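Local coordinates for protein 11R-lipoxygenase (Gersemia fruticosa, PDB 3VF1) that probably catalyses the iron-dependent insertion of molecular oxygen into polyunsaturated fatty acids, with activity that depends on calcium, at residues Tyr124-Lys129 and Leu189-Gln194; Asp30-Gly35 and Leu95-Tyr100; Ile86-Asn91 and Leu131-Gly136; Glu160-Tyr165 and Trp408-Ser413. All coordinates share one frame; numbering follows the deposited sequence.

Contact 1: Tyr124-Lys129 and Leu189-Gln194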
loop_
_atom_site.group_PDB
_atom_site.type_symbol
_atom_site.label_atom_id
_atom_site.label_comp_id
_atom_site.label_asym_id
_atom_site.label_seq_id
_atom_site.Cartn_x
_atom_site.Cartn_y
_atom_site.Cartn_z
ATOM N N TYR A 124 16.020 8.075 14.786
ATOM C CA TYR A 124 15.366 6.857 14.313
ATOM C C TYR A 124 16.179 6.187 13.207
ATOM O O TYR A 124 15.665 5.888 12.130
ATOM C CB TYR A 124 13.949 7.175 13.837
ATOM C CG TYR A 124 13.133 7.882 14.893
ATOM C CD1 TYR A 124 12.614 7.185 15.973
ATOM C CD2 TYR A 124 12.900 9.247 14.822
ATOM C CE1 TYR A 124 11.875 7.824 16.949
ATOM C CE2 TYR A 124 12.161 9.897 15.792
ATOM C CZ TYR A 124 11.653 9.179 16.854
ATOM O OH TYR A 124 10.917 9.816 17.829
ATOM N N ARG A 125 17.456 5.958 13.495
ATOM C CA ARG A 125 18.364 5.308 12.561
ATOM C C ARG A 125 19.325 4.406 13.323
ATOM O O ARG A 125 19.532 4.581 14.524
ATOM C CB ARG A 125 19.184 6.351 11.800
ATOM C CG ARG A 125 18.376 7.414 11.076
ATOM C CD ARG A 125 17.834 6.914 9.751
ATOM N NE ARG A 125 17.579 8.018 8.826
ATOM C CZ ARG A 125 18.484 8.536 8.000
ATOM N NH1 ARG A 125 19.723 8.059 7.964
ATOM N NH2 ARG A 125 18.149 9.537 7.201
ATOM N N TRP A 126 19.908 3.439 12.624
ATOM C CA TRP A 126 21.026 2.679 13.168
ATOM C C TRP A 126 22.299 3.470 12.897
ATOM O O TRP A 126 22.464 4.027 11.813
ATOM C CB TRP A 126 21.127 1.304 12.507
ATOM C CG TRP A 126 19.915 0.437 12.680
ATOM C CD1 TRP A 126 18.809 0.406 11.882
ATOM C CD2 TRP A 126 19.694 -0.537 13.708
ATOM N NE1 TRP A 126 17.911 -0.522 12.351
ATOM C CE2 TRP A 126 18.431 -1.115 13.471
ATOM C CE3 TRP A 126 20.440 -0.975 14.805
ATOM C CZ2 TRP A 126 17.897 -2.105 14.292
ATOM C CZ3 TRP A 126 19.909 -1.958 15.620
ATOM C CH2 TRP A 126 18.650 -2.512 15.360
ATOM N N VAL A 127 23.196 3.530 13.878
ATOM C CA VAL A 127 24.455 4.248 13.694
ATOM C C VAL A 127 25.348 3.537 12.681
ATOM O O VAL A 127 25.870 4.161 11.755
ATOM C CB VAL A 127 25.230 4.425 15.021
ATOM C CG1 VAL A 127 24.420 5.254 16.004
ATOM C CG2 VAL A 127 25.599 3.076 15.626
ATOM N N ILE A 128 25.506 2.228 12.851
ATOM C CA ILE A 128 26.373 1.438 11.985
ATOM C C ILE A 128 27.788 2.028 11.940
ATOM O O ILE A 128 28.600 1.750 12.823
ATOM C CB ILE A 128 25.786 1.315 10.563
ATOM C CG1 ILE A 128 24.366 0.750 10.630
ATOM C CG2 ILE A 128 26.668 0.427 9.698
ATOM C CD1 ILE A 128 23.667 0.692 9.289
ATOM N N LYS A 129 28.082 2.834 10.923
ATOM C CA LYS A 129 29.392 3.469 10.809
ATOM C C LYS A 129 29.333 4.904 11.335
ATOM O O LYS A 129 29.658 5.157 12.494
ATOM C CB LYS A 129 29.892 3.453 9.359
ATOM C CG LYS A 129 29.614 2.164 8.602
ATOM C CD LYS A 129 30.448 2.068 7.328
ATOM C CE LYS A 129 30.392 3.354 6.514
ATOM N NZ LYS A 129 31.147 3.235 5.237
ATOM N N LEU A 189 19.666 -4.743 1.558
ATOM C CA LEU A 189 19.280 -3.343 1.686
ATOM C C LEU A 189 19.978 -2.706 2.879
ATOM O O LEU A 189 20.370 -3.402 3.816
ATOM C CB LEU A 189 17.765 -3.217 1.871
ATOM C CG LEU A 189 16.877 -3.431 0.646
ATOM C CD1 LEU A 189 15.419 -3.516 1.072
ATOM C CD2 LEU A 189 17.071 -2.314 -0.364
ATOM N N PRO A 190 20.141 -1.374 2.850
ATOM C CA PRO A 190 20.642 -0.651 4.022
ATOM C C PRO A 190 19.791 -0.952 5.251
ATOM O O PRO A 190 18.567 -1.037 5.141
ATOM C CB PRO A 190 20.497 0.816 3.613
ATOM C CG PRO A 190 20.592 0.796 2.128
ATOM C CD PRO A 190 19.940 -0.483 1.694
ATOM N N LYS A 191 20.432 -1.113 6.403
ATOM C CA LYS A 191 19.731 -1.521 7.617
ATOM C C LYS A 191 18.561 -0.592 7.937
ATOM O O LYS A 191 17.556 -1.019 8.505
ATOM C CB LYS A 191 20.700 -1.560 8.799
ATOM C CG LYS A 191 20.367 -2.617 9.841
ATOM C CD LYS A 191 21.385 -2.622 10.970
ATOM C CE LYS A 191 21.402 -3.955 11.711
ATOM N NZ LYS A 191 20.090 -4.291 12.332
ATOM N N ASP A 192 18.691 0.679 7.570
ATOM C CA ASP A 192 17.683 1.682 7.904
ATOM C C ASP A 192 16.334 1.441 7.225
ATOM O O ASP A 192 15.309 1.943 7.688
ATOM C CB ASP A 192 18.189 3.084 7.555
ATOM C CG ASP A 192 19.189 3.613 8.565
ATOM O OD1 ASP A 192 19.032 3.324 9.771
ATOM O OD2 ASP A 192 20.135 4.317 8.152
ATOM N N VAL A 193 16.331 0.683 6.132
ATOM C CA VAL A 193 15.095 0.423 5.399
ATOM C C VAL A 193 14.768 -1.070 5.324
ATOM O O VAL A 193 14.007 -1.503 4.460
ATOM C CB VAL A 193 15.154 0.994 3.968
ATOM C CG1 VAL A 193 15.378 2.497 4.009
ATOM C CG2 VAL A 193 16.240 0.303 3.154
ATOM N N GLN A 194 15.340 -1.851 6.233
ATOM C CA GLN A 194 15.059 -3.280 6.287
ATOM C C GLN A 194 13.792 -3.549 7.086
ATOM O O GLN A 194 13.219 -2.636 7.681
ATOM C CB GLN A 194 16.230 -4.037 6.914
ATOM C CG GLN A 194 17.445 -4.147 6.015
ATOM C CD GLN A 194 18.576 -4.924 6.658
ATOM O OE1 GLN A 194 18.489 -5.328 7.817
ATOM N NE2 GLN A 194 19.647 -5.138 5.904
#

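Contact 2: Asp30-Gly35 and Leu95-Tyr100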
loop_
_atom_site.group_PDB
_atom_site.type_symbol
_atom_site.label_atom_id
_atom_site.label_comp_id
_atom_site.label_asym_id
_atom_site.label_seq_id
_atom_site.Cartn_x
_atom_site.Cartn_y
_atom_site.Cartn_z
ATOM N N ASP A 30 12.969 1.389 19.643
ATOM C CA ASP A 30 12.331 0.128 20.010
ATOM C C ASP A 30 12.973 -1.073 19.319
ATOM O O ASP A 30 12.668 -2.219 19.647
ATOM C CB ASP A 30 10.829 0.175 19.706
ATOM C CG ASP A 30 10.535 0.471 18.246
ATOM O OD1 ASP A 30 11.405 0.200 17.392
ATOM O OD2 ASP A 30 9.428 0.973 17.953
ATOM N N LEU A 31 13.861 -0.813 18.364
ATOM C CA LEU A 31 14.584 -1.887 17.695
ATOM C C LEU A 31 15.851 -2.223 18.472
ATOM O O LEU A 31 16.357 -1.403 19.237
ATOM C CB LEU A 31 14.934 -1.497 16.259
ATOM C CG LEU A 31 13.748 -1.128 15.365
ATOM C CD1 LEU A 31 14.219 -0.863 13.944
ATOM C CD2 LEU A 31 12.687 -2.219 15.386
ATOM N N ARG A 32 16.355 -3.435 18.270
ATOM C CA ARG A 32 17.494 -3.931 19.031
ATOM C C ARG A 32 18.297 -4.929 18.207
ATOM O O ARG A 32 17.826 -6.027 17.913
ATOM C CB ARG A 32 17.003 -4.589 20.322
ATOM C CG ARG A 32 18.046 -5.412 21.061
ATOM C CD ARG A 32 19.056 -4.540 21.785
ATOM N NE ARG A 32 19.944 -5.344 22.623
ATOM C CZ ARG A 32 21.074 -5.909 22.206
ATOM N NH1 ARG A 32 21.485 -5.758 20.953
ATOM N NH2 ARG A 32 21.803 -6.625 23.051
ATOM N N GLY A 33 19.513 -4.543 17.838
ATOM C CA GLY A 33 20.388 -5.413 17.076
ATOM C C GLY A 33 21.015 -6.466 17.968
ATOM O O GLY A 33 20.685 -6.564 19.150
ATOM N N ALA A 34 21.917 -7.259 17.401
ATOM C CA ALA A 34 22.632 -8.270 18.170
ATOM C C ALA A 34 23.985 -7.727 18.615
ATOM O O ALA A 34 24.618 -6.953 17.895
ATOM C CB ALA A 34 22.810 -9.531 17.345
ATOM N N GLY A 35 24.420 -8.134 19.802
ATOM C CA GLY A 35 25.697 -7.699 20.338
ATOM C C GLY A 35 25.559 -7.115 21.729
ATOM O O GLY A 35 24.536 -7.302 22.391
ATOM N N LEU A 95 32.618 -7.036 20.310
ATOM C CA LEU A 95 31.244 -7.435 20.015
ATOM C C LEU A 95 30.344 -6.213 19.882
ATOM O O LEU A 95 29.323 -6.096 20.559
ATOM C CB LEU A 95 30.718 -8.379 21.099
ATOM C CG LEU A 95 29.390 -9.077 20.798
ATOM C CD1 LEU A 95 29.473 -9.879 19.506
ATOM C CD2 LEU A 95 28.987 -9.973 21.958
ATOM N N LYS A 96 30.730 -5.315 18.983
ATOM C CA LYS A 96 30.018 -4.056 18.797
ATOM C C LYS A 96 28.599 -4.294 18.291
ATOM O O LYS A 96 28.389 -5.036 17.331
ATOM C CB LYS A 96 30.784 -3.143 17.834
ATOM C CG LYS A 96 31.145 -3.786 16.498
ATOM C CD LYS A 96 32.284 -3.043 15.818
ATOM C CE LYS A 96 32.979 -3.908 14.775
ATOM N NZ LYS A 96 32.054 -4.359 13.700
ATOM N N SER A 97 27.630 -3.667 18.951
ATOM C CA SER A 97 26.233 -3.786 18.562
ATOM C C SER A 97 25.759 -2.480 17.944
ATOM O O SER A 97 26.002 -1.406 18.494
ATOM C CB SER A 97 25.373 -4.122 19.780
ATOM O OG SER A 97 24.001 -4.216 19.437
ATOM N N ASP A 98 25.091 -2.573 16.800
ATOM C CA ASP A 98 24.528 -1.392 16.160
ATOM C C ASP A 98 23.460 -0.779 17.055
ATOM O O ASP A 98 22.492 -1.440 17.428
ATOM C CB ASP A 98 23.936 -1.744 14.796
ATOM C CG ASP A 98 24.998 -2.076 13.767
ATOM O OD1 ASP A 98 26.127 -1.553 13.885
ATOM O OD2 ASP A 98 24.704 -2.857 12.839
ATOM N N TRP A 99 23.653 0.488 17.405
ATOM C CA TRP A 99 22.726 1.195 18.279
ATOM C C TRP A 99 21.626 1.865 17.466
ATOM O O TRP A 99 21.898 2.734 16.639
ATOM C CB TRP A 99 23.482 2.248 19.092
ATOM C CG TRP A 99 22.751 2.718 20.314
ATOM C CD1 TRP A 99 21.471 2.411 20.677
ATOM C CD2 TRP A 99 23.264 3.578 21.341
ATOM N NE1 TRP A 99 21.154 3.027 21.865
ATOM C CE2 TRP A 99 22.237 3.750 22.293
ATOM C CE3 TRP A 99 24.489 4.219 21.547
ATOM C CZ2 TRP A 99 22.400 4.535 23.432
ATOM C CZ3 TRP A 99 24.648 4.999 22.679
ATOM C CH2 TRP A 99 23.609 5.150 23.606
ATOM N N TYR A 100 20.385 1.452 17.700
ATOM C CA TYR A 100 19.241 2.099 17.067
ATOM C C TYR A 100 18.714 3.191 17.986
ATOM O O TYR A 100 18.117 2.908 19.027
ATOM C CB TYR A 100 18.138 1.087 16.755
ATOM C CG TYR A 100 16.941 1.707 16.076
ATOM C CD1 TYR A 100 16.950 1.967 14.712
ATOM C CD2 TYR A 100 15.805 2.039 16.799
ATOM C CE1 TYR A 100 15.858 2.541 14.087
ATOM C CE2 TYR A 100 14.708 2.612 16.184
ATOM C CZ TYR A 100 14.741 2.859 14.828
ATOM O OH TYR A 100 13.652 3.430 14.210
#

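Contact 3: Ile86-Asn91 and Leu131-Gly136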
loop_
_atom_site.group_PDB
_atom_site.type_symbol
_atom_site.label_atom_id
_atom_site.label_comp_id
_atom_site.label_asym_id
_atom_site.label_seq_id
_atom_site.Cartn_x
_atom_site.Cartn_y
_atom_site.Cartn_z
ATOM N N ILE A 86 24.565 16.982 15.016
ATOM C CA ILE A 86 25.485 16.130 15.753
ATOM C C ILE A 86 25.997 15.037 14.830
ATOM O O ILE A 86 25.349 14.700 13.841
ATOM C CB ILE A 86 24.801 15.470 16.966
ATOM C CG1 ILE A 86 23.781 14.426 16.502
ATOM C CG2 ILE A 86 24.136 16.527 17.838
ATOM C CD1 ILE A 86 23.053 13.724 17.631
ATOM N N THR A 87 27.160 14.486 15.153
ATOM C CA THR A 87 27.723 13.390 14.376
ATOM C C THR A 87 27.985 12.196 15.285
ATOM O O THR A 87 28.540 12.341 16.372
ATOM C CB THR A 87 29.032 13.802 13.682
ATOM O OG1 THR A 87 28.821 15.008 12.935
ATOM C CG2 THR A 87 29.508 12.704 12.744
ATOM N N LEU A 88 27.580 11.016 14.830
ATOM C CA LEU A 88 27.705 9.802 15.624
ATOM C C LEU A 88 28.579 8.784 14.904
ATOM O O LEU A 88 28.450 8.587 13.696
ATOM C CB LEU A 88 26.322 9.212 15.901
ATOM C CG LEU A 88 25.419 10.081 16.779
ATOM C CD1 LEU A 88 23.970 9.630 16.676
ATOM C CD2 LEU A 88 25.890 10.044 18.226
ATOM N N LYS A 89 29.472 8.146 15.652
ATOM C CA LYS A 89 30.407 7.183 15.082
ATOM C C LYS A 89 30.554 5.984 16.006
ATOM O O LYS A 89 30.644 6.137 17.223
ATOM C CB LYS A 89 31.771 7.846 14.866
ATOM C CG LYS A 89 32.880 6.898 14.423
ATOM C CD LYS A 89 32.671 6.404 13.003
ATOM C CE LYS A 89 33.742 5.403 12.600
ATOM N NZ LYS A 89 33.532 4.879 11.222
ATOM N N GLU A 90 30.575 4.787 15.427
ATOM C CA GLU A 90 30.739 3.573 16.214
ATOM C C GLU A 90 32.034 3.653 17.015
ATOM O O GLU A 90 33.112 3.867 16.461
ATOM C CB GLU A 90 30.724 2.333 15.314
ATOM C CG GLU A 90 31.947 2.176 14.422
ATOM C CD GLU A 90 33.094 1.456 15.110
ATOM O OE1 GLU A 90 32.894 0.943 16.232
ATOM O OE2 GLU A 90 34.197 1.404 14.526
ATOM N N ASN A 91 31.911 3.494 18.328
ATOM C CA ASN A 91 33.046 3.613 19.232
ATOM C C ASN A 91 33.255 2.312 19.999
ATOM O O ASN A 91 34.070 2.243 20.920
ATOM C CB ASN A 91 32.815 4.772 20.204
ATOM C CG ASN A 91 33.979 4.983 21.154
ATOM O OD1 ASN A 91 33.926 4.579 22.317
ATOM N ND2 ASN A 91 35.037 5.619 20.663
ATOM N N LEU A 131 26.876 8.515 11.398
ATOM C CA LEU A 131 25.562 9.100 11.158
ATOM C C LEU A 131 25.504 10.549 11.622
ATOM O O LEU A 131 25.806 10.855 12.773
ATOM C CB LEU A 131 24.491 8.286 11.888
ATOM C CG LEU A 131 23.076 8.867 11.862
ATOM C CD1 LEU A 131 22.489 8.802 10.461
ATOM C CD2 LEU A 131 22.188 8.141 12.856
ATOM N N VAL A 132 25.099 11.438 10.720
ATOM C CA VAL A 132 24.944 12.851 11.052
ATOM C C VAL A 132 23.462 13.209 11.155
ATOM O O VAL A 132 22.681 12.935 10.246
ATOM C CB VAL A 132 25.627 13.765 10.011
ATOM C CG1 VAL A 132 25.083 13.504 8.608
ATOM C CG2 VAL A 132 25.452 15.229 10.393
ATOM N N VAL A 133 23.086 13.822 12.273
ATOM C CA VAL A 133 21.689 14.136 12.545
ATOM C C VAL A 133 21.491 15.633 12.764
ATOM O O VAL A 133 22.119 16.227 13.637
ATOM C CB VAL A 133 21.193 13.385 13.797
ATOM C CG1 VAL A 133 19.703 13.615 14.003
ATOM C CG2 VAL A 133 21.498 11.899 13.680
ATOM N N TYR A 134 20.612 16.236 11.970
ATOM C CA TYR A 134 20.296 17.653 12.118
ATOM C C TYR A 134 19.408 17.875 13.331
ATOM O O TYR A 134 18.870 16.926 13.901
ATOM C CB TYR A 134 19.565 18.181 10.885
ATOM C CG TYR A 134 20.292 17.976 9.578
ATOM C CD1 TYR A 134 21.185 18.925 9.102
ATOM C CD2 TYR A 134 20.070 16.844 8.812
ATOM C CE1 TYR A 134 21.842 18.744 7.902
ATOM C CE2 TYR A 134 20.722 16.655 7.617
ATOM C CZ TYR A 134 21.606 17.605 7.167
ATOM O OH TYR A 134 22.246 17.402 5.969
ATOM N N GLU A 135 19.250 19.136 13.715
ATOM C CA GLU A 135 18.311 19.503 14.765
ATOM C C GLU A 135 16.903 19.523 14.170
ATOM O O GLU A 135 16.736 19.749 12.972
ATOM C CB GLU A 135 18.683 20.866 15.353
ATOM C CG GLU A 135 18.089 21.150 16.725
ATOM C CD GLU A 135 16.676 21.698 16.659
ATOM O OE1 GLU A 135 16.285 22.215 15.592
ATOM O OE2 GLU A 135 15.956 21.615 17.678
ATOM N N GLY A 136 15.900 19.280 15.010
ATOM C CA GLY A 136 14.525 19.116 14.560
ATOM C C GLY A 136 14.080 20.051 13.449
ATOM O O GLY A 136 13.514 19.606 12.449
#

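Contact 4: Glu160-Tyr165 and Trp408-Ser413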
loop_
_atom_site.group_PDB
_atom_site.type_symbol
_atom_site.label_atom_id
_atom_site.label_comp_id
_atom_site.label_asym_id
_atom_site.label_seq_id
_atom_site.Cartn_x
_atom_site.Cartn_y
_atom_site.Cartn_z
ATOM N N GLU A 160 26.043 10.897 -0.428
ATOM C CA GLU A 160 26.333 9.593 0.152
ATOM C C GLU A 160 25.189 8.617 -0.105
ATOM O O GLU A 160 25.416 7.463 -0.467
ATOM C CB GLU A 160 26.572 9.722 1.658
ATOM C CG GLU A 160 27.873 10.420 2.025
ATOM C CD GLU A 160 28.022 10.622 3.522
ATOM O OE1 GLU A 160 26.988 10.649 4.225
ATOM O OE2 GLU A 160 29.171 10.751 3.995
ATOM N N ASN A 161 23.960 9.089 0.083
ATOM C CA ASN A 161 22.781 8.246 -0.082
ATOM C C ASN A 161 22.605 7.731 -1.508
ATOM O O ASN A 161 22.173 6.599 -1.712
ATOM C CB ASN A 161 21.524 8.996 0.361
ATOM C CG ASN A 161 21.404 9.092 1.871
ATOM O OD1 ASN A 161 21.945 8.261 2.604
ATOM N ND2 ASN A 161 20.689 10.105 2.346
ATOM N N LYS A 162 22.938 8.558 -2.493
ATOM C CA LYS A 162 22.818 8.155 -3.892
ATOM C C LYS A 162 23.623 6.892 -4.180
ATOM O O LYS A 162 23.329 6.163 -5.126
ATOM C CB LYS A 162 23.278 9.275 -4.828
ATOM C CG LYS A 162 22.202 10.290 -5.171
ATOM C CD LYS A 162 22.581 11.079 -6.419
ATOM C CE LYS A 162 21.530 12.119 -6.776
ATOM N NZ LYS A 162 21.459 13.218 -5.772
ATOM N N LYS A 163 24.642 6.636 -3.366
ATOM C CA LYS A 163 25.510 5.483 -3.572
ATOM C C LYS A 163 24.889 4.208 -3.009
ATOM O O LYS A 163 25.224 3.103 -3.438
ATOM C CB LYS A 163 26.876 5.728 -2.929
ATOM C CG LYS A 163 27.606 6.941 -3.483
ATOM C CD LYS A 163 28.967 7.119 -2.830
ATOM C CE LYS A 163 29.714 8.304 -3.423
ATOM N NZ LYS A 163 31.052 8.493 -2.797
ATOM N N LEU A 164 23.984 4.368 -2.049
ATOM C CA LEU A 164 23.339 3.230 -1.404
ATOM C C LEU A 164 22.006 2.884 -2.059
ATOM O O LEU A 164 21.593 1.722 -2.063
ATOM C CB LEU A 164 23.116 3.525 0.081
ATOM C CG LEU A 164 24.377 3.771 0.909
ATOM C CD1 LEU A 164 24.013 4.136 2.341
ATOM C CD2 LEU A 164 25.288 2.553 0.880
ATOM N N TYR A 165 21.338 3.893 -2.612
ATOM C CA TYR A 165 20.008 3.708 -3.180
ATOM C C TYR A 165 19.992 4.003 -4.677
ATOM O O TYR A 165 19.700 5.119 -5.099
ATOM C CB TYR A 165 19.002 4.600 -2.450
ATOM C CG TYR A 165 18.916 4.318 -0.966
ATOM C CD1 TYR A 165 18.112 3.296 -0.480
ATOM C CD2 TYR A 165 19.641 5.070 -0.053
ATOM C CE1 TYR A 165 18.032 3.031 0.877
ATOM C CE2 TYR A 165 19.567 4.815 1.305
ATOM C CZ TYR A 165 18.761 3.795 1.763
ATOM O OH TYR A 165 18.685 3.534 3.113
ATOM N N TRP A 408 15.426 9.160 -0.918
ATOM C CA TRP A 408 16.769 8.869 -0.429
ATOM C C TRP A 408 17.844 9.475 -1.325
ATOM O O TRP A 408 18.921 9.839 -0.855
ATOM C CB TRP A 408 16.981 7.357 -0.316
ATOM C CG TRP A 408 16.331 6.751 0.892
ATOM C CD1 TRP A 408 15.139 6.089 0.940
ATOM C CD2 TRP A 408 16.841 6.755 2.231
ATOM N NE1 TRP A 408 14.875 5.680 2.225
ATOM C CE2 TRP A 408 15.904 6.077 3.037
ATOM C CE3 TRP A 408 17.997 7.266 2.826
ATOM C CZ2 TRP A 408 16.089 5.899 4.407
ATOM C CZ3 TRP A 408 18.179 7.088 4.187
ATOM C CH2 TRP A 408 17.230 6.411 4.961
ATOM N N ARG A 409 17.543 9.594 -2.613
ATOM C CA ARG A 409 18.531 10.030 -3.595
ATOM C C ARG A 409 18.629 11.547 -3.755
ATOM O O ARG A 409 19.650 12.054 -4.215
ATOM C CB ARG A 409 18.217 9.411 -4.959
ATOM C CG ARG A 409 18.464 7.917 -5.036
ATOM C CD ARG A 409 17.914 7.334 -6.327
ATOM N NE ARG A 409 18.418 8.031 -7.507
ATOM C CZ ARG A 409 19.638 7.871 -8.013
ATOM N NH1 ARG A 409 20.500 7.044 -7.440
ATOM N NH2 ARG A 409 20.000 8.549 -9.093
ATOM N N ASN A 410 17.575 12.270 -3.388
ATOM C CA ASN A 410 17.511 13.697 -3.691
ATOM C C ASN A 410 17.195 14.612 -2.506
ATOM O O ASN A 410 17.409 15.822 -2.588
ATOM C CB ASN A 410 16.488 13.941 -4.801
ATOM C CG ASN A 410 16.786 13.134 -6.050
ATOM O OD1 ASN A 410 17.607 13.530 -6.877
ATOM N ND2 ASN A 410 16.119 11.993 -6.190
ATOM N N LEU A 411 16.693 14.048 -1.412
ATOM C CA LEU A 411 16.295 14.861 -0.267
ATOM C C LEU A 411 17.142 14.569 0.967
ATOM O O LEU A 411 17.357 13.408 1.315
ATOM C CB LEU A 411 14.822 14.626 0.070
ATOM C CG LEU A 411 13.808 14.943 -1.029
ATOM C CD1 LEU A 411 12.400 14.652 -0.535
ATOM C CD2 LEU A 411 13.930 16.387 -1.485
ATOM N N PRO A 412 17.630 15.628 1.630
ATOM C CA PRO A 412 18.302 15.479 2.923
ATOM C C PRO A 412 17.279 15.408 4.050
ATOM O O PRO A 412 16.177 15.939 3.905
ATOM C CB PRO A 412 19.129 16.759 3.028
ATOM C CG PRO A 412 18.335 17.769 2.275
ATOM C CD PRO A 412 17.661 17.022 1.152
ATOM N N SER A 413 17.641 14.765 5.156
ATOM C CA SER A 413 16.703 14.540 6.252
ATOM C C SER A 413 16.270 15.828 6.959
ATOM O O SER A 413 15.431 15.789 7.859
ATOM C CB SER A 413 17.306 13.564 7.269
ATOM O OG SER A 413 18.569 14.014 7.722
#

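Contact 1: Tyr124-Lys129 and Leu189-Gln194
Trp126 and Arg125, in a loop at one end of the PLAT beta-sandwich, meet Lys191 and Asp192 in the long loop between helix 148-164 and helix 208-213. Strand 116-124 ends in a G1 beta bulge, in which Tyr124 and Arg125 both face Ile101, and the chain turns its corner at Arg125. The tight part is centred on Trp126, the buried member of the contact. Its backbone N donates to Asp192 OD1 over 3.0 Å, with an N-H...O angle of 164°. The same OD1 sits at the edge of the indole, 3.6 Å from Trp126 CD1, so one carboxylate oxygen holds the backbone N and borders the ring. One face of the ring carries Lys191: its CD lies over the five-membered ring, and a turn at the last torsion (chi4 -60°) places NZ over the six-membered ring, 3.6 Å from the centroid in a cation-pi contact. A lysine suits this place because its methylenes cover the indole while its ammonium stays near the surface. Asp98, predicted to bind calcium, touches both Trp126 and Lys191. Toward solvent the fit is looser, and Ile128 reaches Lys191 CB with a single methyl, CD1. The other loose part is the long salt bridge of Arg125, whose side chain rests on Trp408: its guanidinium is turned 62° from the carboxylate plane, and Arg125 NH1 stops 3.8 Å from Asp192 OD2.

Contact 2: Asp30-Gly35 and Leu95-Tyr100
Leu31 against Tyr100 and Gly35 against Ser97 mark the two ends of a loop-to-loop surface contact at one end of the sandwich, where the chain after strand 20-28 passes the chain leading into strand 100-109. The two segments run nearly antiparallel, 167° apart, yet they are not paired as strands. At one end Leu31 lies on a face of the Tyr100 ring. Its CB is 3.7 Å from Tyr100 CD2, and its CD1 makes a CH-pi contact 3.9 Å from the ring centroid. With its CG anti to the backbone N (chi1 -179°) the Tyr100 ring reaches over to Leu31; it also meets Trp126. Were an alanine to stand in for Tyr100, Leu31 would probably lose the surface it rests on and Trp126 an aromatic neighbour. Gly33, Gly35 and Asp98 are predicted ligands of a PLAT-domain calcium site, so these are probably calcium-binding loops. At the Gly35 end the CA atoms of Gly35 and Ser97 are only 4.3 Å apart. Any side chain at Gly35 would collide with Ser97 CB, and at its backbone angles (phi 127°, psi -164°) a CB would also press on the carbonyl O of Ala34, so glycine is needed. Ser97 OG gives Ala34 O a weak hydrogen bond of 3.2 Å. Arg32 NH2 is placed to donate to Gly35 O (2.9 Å), but this is doubtful, because Arg32 NH1 lies impossibly close to Gly33 O.

Contact 3: Ile86-Asn91 and Leu131-Gly136
Ile86 with Val133 and Leu88 with Leu131 form two antiparallel hydrogen-bonded pairs, and between them they satisfy eight backbone donors and acceptors. Ile86 N donates to Val133 O and Val133 N returns the bond to Ile86 O, both over 2.9 Å. In the second pair Leu88 N reaches Leu131 O over 2.7 Å, and Leu131 N reaches Leu88 O. Thr87 and Val132 stand between as the non-hydrogen-bonded pair; the backbone of Thr87 turns instead to Lys43 on the next strand. Two of the bonded carbonyls take a CA-H...O contact as well: Ile86 O from Val132 CA at 3.4 Å, and Leu131 O from Thr87 CA. Ile86 places CG1 in the crowded position between N and the carbonyl carbon (chi1 70°), alongside Val133 CB at 3.9 Å. Beta-branched residues suit such extended backbone, and the apolar Ile86, Leu88, Leu131 and Val133 share the face turned to the other sheet. There Ile86 and Val133 pack on Phe121 of strand 116-124 and Leu88 on Ile101 of strand 100-109, forming the sandwich interior. On the opposite face Val132 touches Gln153 of helix 148-164, and the Tyr134 hydroxyl is hydrogen-bonded to Glu157 of that helix.

Contact 4: Glu160-Tyr165 and Trp408-Ser413
The backbones approach most closely at Lys162 and Arg409, near the C-terminal ends of helices 148-164 and 369-410, with CA atoms 4.7 Å apart. Tyr165 lies face to face on Trp408, its ring centroid 4.0 Å from that of the five-membered ring and the planes 22° apart. A valine in place of Tyr165 would probably leave that indole face poorly covered and Trp408 freer to shift. The Asn161 amide stands at the indole edge, nearly perpendicular to it. Two long cationic side chains serve carbonyls near the helix ends: Lys162 NZ donates to Arg409 O over 2.7 Å, and Arg409 NH1 to Tyr165 O over 3.1 Å, with the acceptor in the guanidinium plane. A bend at chi3 (54°) brings NH1 there, while Arg409 NE forms a salt bridge with Asp533. The arrangement joins helix 148-164, which follows strand 130-134 of the sandwich in the chain, to helix 369-410, the lipoxygenase-fold helix that carries the iron ligands His392 and His397.

Overall arrangement
Contacts 1 and 2 lie at the surface, whereas contacts 3 and 4 are partly buried. Contacts 2 and 3 belong wholly to the PLAT domain, but their chemistry differs: regular backbone pairing in contact 3, and in contact 2 two irregular loops, one with two glycines, joined across by a single weak hydrogen bond. Contacts 1 and 4 tie the sandwich and helix 148-164 to the rest of the chain through aromatic rings and cationic side chains, over a ring in contact 1 and toward carbonyls in contact 4. They adjoin where Val193 packs on Trp408. Contact 1 is central: Trp126 touches Gly33 of contact 2, and Arg125 touches Leu131 of contact 3.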